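Local structure of GTPase HflX (Sulfolobus solfataricus P2, 2QTF) at residues V297-I302 with G307-K312; L263-T268 with N272-T277. The protein hydrolyses GTP, for which it is specific, and associates with the 50S ribosomal subunit, where it may act in protein synthesis or ribosome biogenesis. All blocks are in the same frame, centred on the assembly; numbering follows the deposited sequence.

Interaction 1 (V297-I302 with G307-K312); sequences VTLNKI and GDLYKK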
ATOM      1  N   VAL A 297      14.386  -3.846 -11.726  1.00 21.36           N
ATOM      2  CA  VAL A 297      12.982  -3.906 -12.084  1.00 21.81           C
ATOM      3  C   VAL A 297      12.645  -5.370 -12.177  1.00 23.28           C
ATOM      4  O   VAL A 297      13.364  -6.157 -12.855  1.00 23.63           O
ATOM      5  CB  VAL A 297      12.643  -3.183 -13.495  1.00 19.68           C
ATOM      6  CG1 VAL A 297      11.155  -3.334 -13.784  1.00 22.53           C
ATOM      7  CG2 VAL A 297      13.144  -1.719 -13.508  1.00 20.84           C
ATOM      8  N   THR A 298      11.569  -5.788 -11.491  1.00 23.27           N
ATOM      9  CA  THR A 298      11.188  -7.163 -11.632  1.00 23.07           C
ATOM     10  C   THR A 298       9.807  -7.231 -12.296  1.00 23.34           C
ATOM     11  O   THR A 298       8.811  -6.827 -11.710  1.00 21.48           O
ATOM     12  CB  THR A 298      11.158  -7.949 -10.284  1.00 22.39           C
ATOM     13  OG1 THR A 298      10.176  -7.377  -9.425  1.00 22.97           O
ATOM     14  CG2 THR A 298      12.509  -7.932  -9.572  1.00 22.91           C
ATOM     15  N   LEU A 299       9.787  -7.790 -13.484  1.00 23.69           N
ATOM     16  CA  LEU A 299       8.565  -8.084 -14.187  1.00 25.72           C
ATOM     17  C   LEU A 299       7.953  -9.374 -13.655  1.00 26.43           C
ATOM     18  O   LEU A 299       8.449 -10.469 -13.902  1.00 25.14           O
ATOM     19  CB  LEU A 299       8.904  -8.158 -15.717  1.00 27.88           C
ATOM     20  CG  LEU A 299       7.792  -8.277 -16.704  1.00 30.35           C
ATOM     21  CD1 LEU A 299       6.753  -7.049 -16.378  1.00 28.75           C
ATOM     22  CD2 LEU A 299       8.423  -8.193 -18.123  1.00 26.50           C
ATOM     23  N   ASN A 300       6.904  -9.214 -12.847  1.00 24.13           N
ATOM     24  CA  ASN A 300       6.356 -10.259 -12.028  1.00 24.07           C
ATOM     25  C   ASN A 300       5.081 -10.877 -12.640  1.00 25.42           C
ATOM     26  O   ASN A 300       4.577 -10.337 -13.642  1.00 24.78           O
ATOM     27  CB  ASN A 300       6.020  -9.663 -10.640  1.00 23.22           C
ATOM     28  CG  ASN A 300       5.728 -10.737  -9.585  1.00 22.75           C
ATOM     29  OD1 ASN A 300       6.285 -11.844  -9.578  1.00 24.16           O
ATOM     30  ND2 ASN A 300       4.810 -10.434  -8.700  1.00 22.00           N
ATOM     31  N   LYS A 301       4.663 -12.014 -12.064  1.00 24.28           N
ATOM     32  CA  LYS A 301       3.439 -12.783 -12.384  1.00 27.42           C
ATOM     33  C   LYS A 301       3.545 -13.377 -13.773  1.00 29.19           C
ATOM     34  O   LYS A 301       2.506 -13.590 -14.442  1.00 30.67           O
ATOM     35  CB  LYS A 301       2.200 -11.868 -12.307  1.00 26.42           C
ATOM     36  CG  LYS A 301       2.018 -11.207 -10.996  1.00 26.53           C
ATOM     37  CD  LYS A 301       0.572 -10.600 -10.942  1.00 32.87           C
ATOM     38  CE  LYS A 301       0.410  -9.877  -9.658  1.00 33.05           C
ATOM     39  NZ  LYS A 301      -1.038  -9.478  -9.384  1.00 33.09           N
ATOM     40  N   ILE A 302       4.778 -13.675 -14.213  1.00 30.28           N
ATOM     41  CA  ILE A 302       5.023 -14.117 -15.572  1.00 30.70           C
ATOM     42  C   ILE A 302       4.370 -15.486 -15.872  1.00 34.91           C
ATOM     43  O   ILE A 302       4.245 -15.857 -17.064  1.00 36.28           O
ATOM     44  CB  ILE A 302       6.529 -14.257 -15.916  1.00 31.36           C
ATOM     45  CG1 ILE A 302       7.206 -15.471 -15.095  1.00 30.28           C
ATOM     46  CG2 ILE A 302       7.219 -12.821 -15.911  1.00 27.78           C
ATOM     47  CD1 ILE A 302       8.735 -15.691 -15.433  1.00 29.71           C
ATOM     48  N   GLY A 307       1.313 -15.552 -23.415  1.00 59.19           N
ATOM     49  CA  GLY A 307       1.704 -14.451 -24.303  1.00 57.47           C
ATOM     50  C   GLY A 307       3.205 -14.403 -24.502  1.00 56.53           C
ATOM     51  O   GLY A 307       3.927 -15.363 -24.188  1.00 56.74           O
ATOM     52  N   ASP A 308       3.693 -13.290 -25.032  1.00 55.72           N
ATOM     53  CA  ASP A 308       5.106 -13.222 -25.396  1.00 55.02           C
ATOM     54  C   ASP A 308       5.902 -12.491 -24.281  1.00 53.13           C
ATOM     55  O   ASP A 308       6.036 -11.259 -24.261  1.00 50.67           O
ATOM     56  CB  ASP A 308       5.301 -12.573 -26.774  1.00 55.61           C
ATOM     57  CG  ASP A 308       6.693 -12.875 -27.418  1.00 58.94           C
ATOM     58  OD1 ASP A 308       6.802 -12.764 -28.670  1.00 62.99           O
ATOM     59  OD2 ASP A 308       7.683 -13.201 -26.723  1.00 59.23           O
ATOM     60  N   LEU A 309       6.430 -13.297 -23.374  1.00 51.02           N
ATOM     61  CA  LEU A 309       7.311 -12.766 -22.347  1.00 50.56           C
ATOM     62  C   LEU A 309       8.511 -11.979 -22.861  1.00 49.81           C
ATOM     63  O   LEU A 309       8.769 -10.905 -22.341  1.00 48.52           O
ATOM     64  CB  LEU A 309       7.732 -13.848 -21.352  1.00 51.01           C
ATOM     65  CG  LEU A 309       8.721 -13.506 -20.224  1.00 50.23           C
ATOM     66  CD1 LEU A 309       8.195 -12.315 -19.457  1.00 43.87           C
ATOM     67  CD2 LEU A 309       8.827 -14.738 -19.370  1.00 48.61           C
ATOM     68  N   TYR A 310       9.248 -12.467 -23.871  1.00 50.35           N
ATOM     69  CA  TYR A 310      10.467 -11.742 -24.248  1.00 50.02           C
ATOM     70  C   TYR A 310      10.171 -10.366 -24.851  1.00 47.65           C
ATOM     71  O   TYR A 310      10.963  -9.427 -24.657  1.00 45.03           O
ATOM     72  CB  TYR A 310      11.431 -12.559 -25.126  1.00 55.65           C
ATOM     73  CG  TYR A 310      12.469 -13.488 -24.370  1.00 59.39           C
ATOM     74  CD1 TYR A 310      12.342 -13.803 -22.965  1.00 61.23           C
ATOM     75  CD2 TYR A 310      13.565 -14.057 -25.089  1.00 63.14           C
ATOM     76  CE1 TYR A 310      13.304 -14.648 -22.290  1.00 63.00           C
ATOM     77  CE2 TYR A 310      14.531 -14.903 -24.458  1.00 64.71           C
ATOM     78  CZ  TYR A 310      14.411 -15.211 -23.055  1.00 64.96           C
ATOM     79  OH  TYR A 310      15.402 -16.052 -22.478  1.00 63.63           O
ATOM     80  N   LYS A 311       9.051 -10.215 -25.547  1.00 44.11           N
ATOM     81  CA  LYS A 311       8.683  -8.870 -26.011  1.00 45.12           C
ATOM     82  C   LYS A 311       8.331  -7.878 -24.864  1.00 41.01           C
ATOM     83  O   LYS A 311       8.719  -6.719 -24.884  1.00 40.67           O
ATOM     84  CB  LYS A 311       7.537  -8.931 -27.030  1.00 45.10           C
ATOM     85  CG  LYS A 311       7.986  -9.292 -28.430  1.00 49.56           C
ATOM     86  CD  LYS A 311       6.795  -9.223 -29.449  1.00 49.09           C
ATOM     87  CE  LYS A 311       7.195  -9.857 -30.870  1.00 56.36           C
ATOM     88  NZ  LYS A 311       6.597  -9.146 -32.104  1.00 57.47           N
ATOM     89  N   LYS A 312       7.605  -8.359 -23.866  1.00 39.93           N
ATOM     90  CA  LYS A 312       7.307  -7.576 -22.648  1.00 38.11           C
ATOM     91  C   LYS A 312       8.590  -7.179 -22.000  1.00 35.93           C
ATOM     92  O   LYS A 312       8.808  -6.029 -21.727  1.00 33.61           O
ATOM     93  CB  LYS A 312       6.493  -8.408 -21.672  1.00 37.30           C
ATOM     94  CG  LYS A 312       5.150  -8.709 -22.195  1.00 38.79           C
ATOM     95  CD  LYS A 312       4.131  -8.577 -21.126  1.00 43.30           C
ATOM     96  CE  LYS A 312       2.926  -9.345 -21.490  1.00 42.01           C
ATOM     97  NZ  LYS A 312       1.789  -8.473 -21.383  1.00 34.86           N
TER

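Interaction 2 (L263-T268 with N272-T277); sequences LVIDST and NLLIET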
ATOM      1  N   LEU A 263      11.671  -2.421  -8.235  1.00 19.36           N
ATOM      2  CA  LEU A 263      10.394  -1.992  -8.779  1.00 20.48           C
ATOM      3  C   LEU A 263       9.682  -3.131  -9.401  1.00 19.98           C
ATOM      4  O   LEU A 263      10.157  -3.792 -10.345  1.00 19.58           O
ATOM      5  CB  LEU A 263      10.556  -0.901  -9.854  1.00 20.66           C
ATOM      6  CG  LEU A 263       9.296  -0.448 -10.592  1.00 22.24           C
ATOM      7  CD1 LEU A 263       8.341   0.343  -9.655  1.00 20.88           C
ATOM      8  CD2 LEU A 263       9.769   0.550 -11.775  1.00 21.75           C
ATOM      9  N   VAL A 264       8.523  -3.376  -8.856  1.00 19.14           N
ATOM     10  CA  VAL A 264       7.749  -4.557  -9.218  1.00 19.96           C
ATOM     11  C   VAL A 264       6.678  -4.148 -10.219  1.00 20.41           C
ATOM     12  O   VAL A 264       5.960  -3.142  -9.993  1.00 22.39           O
ATOM     13  CB  VAL A 264       7.092  -5.284  -7.989  1.00 21.04           C
ATOM     14  CG1 VAL A 264       6.510  -6.621  -8.362  1.00 23.60           C
ATOM     15  CG2 VAL A 264       8.076  -5.516  -6.787  1.00 18.77           C
ATOM     16  N   ILE A 265       6.561  -4.894 -11.306  1.00 20.62           N
ATOM     17  CA  ILE A 265       5.633  -4.525 -12.466  1.00 23.22           C
ATOM     18  C   ILE A 265       4.837  -5.735 -12.821  1.00 23.26           C
ATOM     19  O   ILE A 265       5.426  -6.838 -13.006  1.00 23.71           O
ATOM     20  CB  ILE A 265       6.412  -4.041 -13.731  1.00 22.98           C
ATOM     21  CG1 ILE A 265       7.349  -2.891 -13.334  1.00 27.49           C
ATOM     22  CG2 ILE A 265       5.398  -3.546 -14.821  1.00 27.57           C
ATOM     23  CD1 ILE A 265       6.536  -1.488 -12.952  1.00 33.50           C
ATOM     24  N   ASP A 266       3.502  -5.588 -12.827  1.00 22.57           N
ATOM     25  CA  ASP A 266       2.641  -6.665 -13.287  1.00 23.97           C
ATOM     26  C   ASP A 266       2.836  -7.040 -14.781  1.00 27.15           C
ATOM     27  O   ASP A 266       2.315  -6.336 -15.640  1.00 26.82           O
ATOM     28  CB  ASP A 266       1.183  -6.330 -12.943  1.00 25.50           C
ATOM     29  CG  ASP A 266       0.229  -7.477 -13.203  1.00 28.95           C
ATOM     30  OD1 ASP A 266       0.588  -8.480 -13.914  1.00 31.27           O
ATOM     31  OD2 ASP A 266      -0.879  -7.354 -12.709  1.00 31.54           O
ATOM     32  N   SER A 267       3.455  -8.188 -15.097  1.00 26.20           N
ATOM     33  CA  SER A 267       3.637  -8.552 -16.521  1.00 28.63           C
ATOM     34  C   SER A 267       2.313  -8.902 -17.272  1.00 30.03           C
ATOM     35  O   SER A 267       2.337  -9.059 -18.508  1.00 31.98           O
ATOM     36  CB  SER A 267       4.552  -9.839 -16.663  1.00 27.77           C
ATOM     37  OG  SER A 267       3.863 -10.950 -16.137  1.00 29.84           O
ATOM     38  N   THR A 268       1.213  -9.120 -16.565  1.00 31.15           N
ATOM     39  CA  THR A 268      -0.011  -9.539 -17.248  1.00 33.14           C
ATOM     40  C   THR A 268      -0.674  -8.333 -17.925  1.00 34.19           C
ATOM     41  O   THR A 268      -1.645  -8.494 -18.688  1.00 35.70           O
ATOM     42  CB  THR A 268      -0.987 -10.209 -16.320  1.00 32.47           C
ATOM     43  OG1 THR A 268      -1.511  -9.278 -15.356  1.00 31.70           O
ATOM     44  CG2 THR A 268      -0.273 -11.334 -15.524  1.00 33.90           C
ATOM     45  N   ASN A 272       0.197  -1.455 -23.733  1.00 36.35           N
ATOM     46  CA  ASN A 272      -0.073  -0.021 -23.496  1.00 37.20           C
ATOM     47  C   ASN A 272      -0.188   0.309 -21.979  1.00 35.07           C
ATOM     48  O   ASN A 272       0.317   1.320 -21.532  1.00 34.46           O
ATOM     49  CB  ASN A 272      -1.271   0.498 -24.359  1.00 38.60           C
ATOM     50  CG  ASN A 272      -0.954   0.431 -25.965  1.00 43.83           C
ATOM     51  OD1 ASN A 272      -1.763  -0.080 -26.758  1.00 49.68           O
ATOM     52  ND2 ASN A 272       0.240   0.885 -26.376  1.00 47.09           N
ATOM     53  N   LEU A 273      -0.842  -0.557 -21.218  1.00 33.26           N
ATOM     54  CA  LEU A 273      -0.957  -0.411 -19.773  1.00 33.65           C
ATOM     55  C   LEU A 273       0.434  -0.585 -19.096  1.00 32.19           C
ATOM     56  O   LEU A 273       0.747   0.064 -18.109  1.00 30.99           O
ATOM     57  CB  LEU A 273      -1.995  -1.379 -19.203  1.00 32.78           C
ATOM     58  CG  LEU A 273      -2.383  -1.260 -17.712  1.00 35.62           C
ATOM     59  CD1 LEU A 273      -2.760   0.172 -17.248  1.00 35.03           C
ATOM     60  CD2 LEU A 273      -3.473  -2.199 -17.333  1.00 37.47           C
ATOM     61  N   LEU A 274       1.250  -1.477 -19.614  1.00 32.87           N
ATOM     62  CA  LEU A 274       2.580  -1.693 -19.054  1.00 32.90           C
ATOM     63  C   LEU A 274       3.333  -0.402 -19.247  1.00 31.88           C
ATOM     64  O   LEU A 274       4.055   0.121 -18.368  1.00 29.31           O
ATOM     65  CB  LEU A 274       3.219  -2.852 -19.862  1.00 34.30           C
ATOM     66  CG  LEU A 274       4.255  -3.792 -19.358  1.00 36.82           C
ATOM     67  CD1 LEU A 274       4.113  -4.095 -17.823  1.00 31.66           C
ATOM     68  CD2 LEU A 274       4.282  -5.045 -20.268  1.00 31.77           C
ATOM     69  N   ILE A 275       3.146   0.201 -20.417  1.00 29.45           N
ATOM     70  CA  ILE A 275       3.907   1.442 -20.670  1.00 30.04           C
ATOM     71  C   ILE A 275       3.494   2.553 -19.686  1.00 27.20           C
ATOM     72  O   ILE A 275       4.317   3.267 -19.135  1.00 27.73           O
ATOM     73  CB  ILE A 275       3.675   1.947 -22.137  1.00 31.15           C
ATOM     74  CG1 ILE A 275       4.427   1.053 -23.138  1.00 31.64           C
ATOM     75  CG2 ILE A 275       4.142   3.410 -22.289  1.00 30.12           C
ATOM     76  CD1 ILE A 275       3.893   1.227 -24.545  1.00 39.00           C
ATOM     77  N   GLU A 276       2.206   2.714 -19.561  1.00 27.26           N
ATOM     78  CA  GLU A 276       1.600   3.715 -18.651  1.00 31.12           C
ATOM     79  C   GLU A 276       2.044   3.431 -17.224  1.00 28.08           C
ATOM     80  O   GLU A 276       2.363   4.340 -16.474  1.00 27.14           O
ATOM     81  CB  GLU A 276       0.056   3.600 -18.675  1.00 30.19           C
ATOM     82  CG  GLU A 276      -0.625   3.989 -20.040  1.00 41.16           C
ATOM     83  CD  GLU A 276      -2.199   3.802 -19.953  1.00 42.38           C
ATOM     84  OE1 GLU A 276      -2.694   3.859 -18.774  1.00 53.36           O
ATOM     85  OE2 GLU A 276      -2.934   3.586 -21.024  1.00 56.29           O
ATOM     86  N   THR A 277       1.990   2.173 -16.807  1.00 26.63           N
ATOM     87  CA  THR A 277       2.399   1.855 -15.387  1.00 26.82           C
ATOM     88  C   THR A 277       3.869   2.243 -15.105  1.00 26.45           C
ATOM     89  O   THR A 277       4.238   2.827 -14.072  1.00 26.36           O
ATOM     90  CB  THR A 277       2.104   0.370 -15.094  1.00 27.26           C
ATOM     91  OG1 THR A 277       0.719   0.189 -15.361  1.00 33.08           O
ATOM     92  CG2 THR A 277       2.268   0.046 -13.604  1.00 23.66           C
TER

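Interaction 1 (V297-I302 with G307-K312)
L309, in the first turn of helix 309-323, packs its side chain against I302 and the tip of L299. Its CB points toward segment 297-302, and with CG anti to the backbone N (chi1 177°) the two methyls are carried onto I302. Beyond CG the chain forks. CD1 packs on I302 CG2 at 3.7 Å. CD2 sits 4.1 Å from I302 CD1 and also approaches CB of that isoleucine. A looser contact joins CD1 to L299 CD2. A leucine suits this place because its fork can meet both branches of a beta-branched neighbour. One turn on along the helix, K312 offers its CB, 4.0 Å from L299 CD2, and its backbone C is as near; the two side chains cross at about a right angle. Bends at chi2 and chi4 lead the K312 amine away to the carbonyl O of F269. D308 is the N-cap, and its OD2 accepts weak bonds from the N atoms of Y310 and K311.

N300 at the strand end, with K301 and I302 just after it, belongs to the inferred GTP site, whose N-K-I-D sequence is the guanine-recognition motif (NKxD) of P-loop GTPases. N300 OD1 and ND2 bond to A335 N and S190 O, respectively. No hydrogen bond crosses between the segments, so the contact depends on close apolar packing and has little directional preference.

Interaction 2 (L263-T268 with N272-T277)
I265 has CG2 anti to its own backbone N and CG1 beside that N (chi1 -54°), while L274 swings CG anti to the backbone N with chi1 at -153°, well short of a full 180°. These settings bring I265 CG2 and L274 CD1 to 3.3 Å, unusually short for two methyl carbons, and the exact placing of L274 CD1 is in some doubt. The same CD1 is modelled 3.6 Å from D266 O, so one methyl touches both the isoleucine and the backbone of the next residue. Branched aliphatic residues suit both positions, since the touching residues, I265, D266 and L274, are all buried.

The two segments form the first half of a beta-alpha-beta unit of the G domain: strand 260-266 runs into helix 271-288, which returns to strand 295-300 beside it in the sheet. At the strand end D266 folds back in an Asx turn, its OD1 accepting from T268 N at 2.8 Å and from T268 OG1 at 2.7 Å. Both donors reach the oxygen from the same face of the carboxylate, each tilted well out of its plane. The short side chain of aspartate allows this grip, and its other oxygen, OD2, makes a long, weak ion pair with K301.

On the helix, T277 turns its CB toward the strand, yet its OG1 bonds back to L273 O at 2.8 Å. That carbonyl also takes the helical bond from T277 N, the two donors arriving from opposite faces of its plane. Threonine suits this buried place: its hydroxyl is satisfied within the helix, leaving the methyl for packing.

Along the chain, strand 260-266 comes first, and interaction 2 closes the short connection from it into helix 271-288. That helix leads to strand 295-300, after which interaction 1 closes the next connection, into helix 309-323. The two contacts are thus in series, neither nested nor crossed, with centres about 9 Å apart. Their strands are parallel neighbours in the six-stranded sheet, where T298 N bonds to L263 O. Just past strand 260-266, S267 OG bonds to N300 O at the end of strand 295-300, 2.7 Å away. The helices meet as well, L274 touching K312 and V316, so two successive beta-alpha units are bound together beside the inferred GTP site.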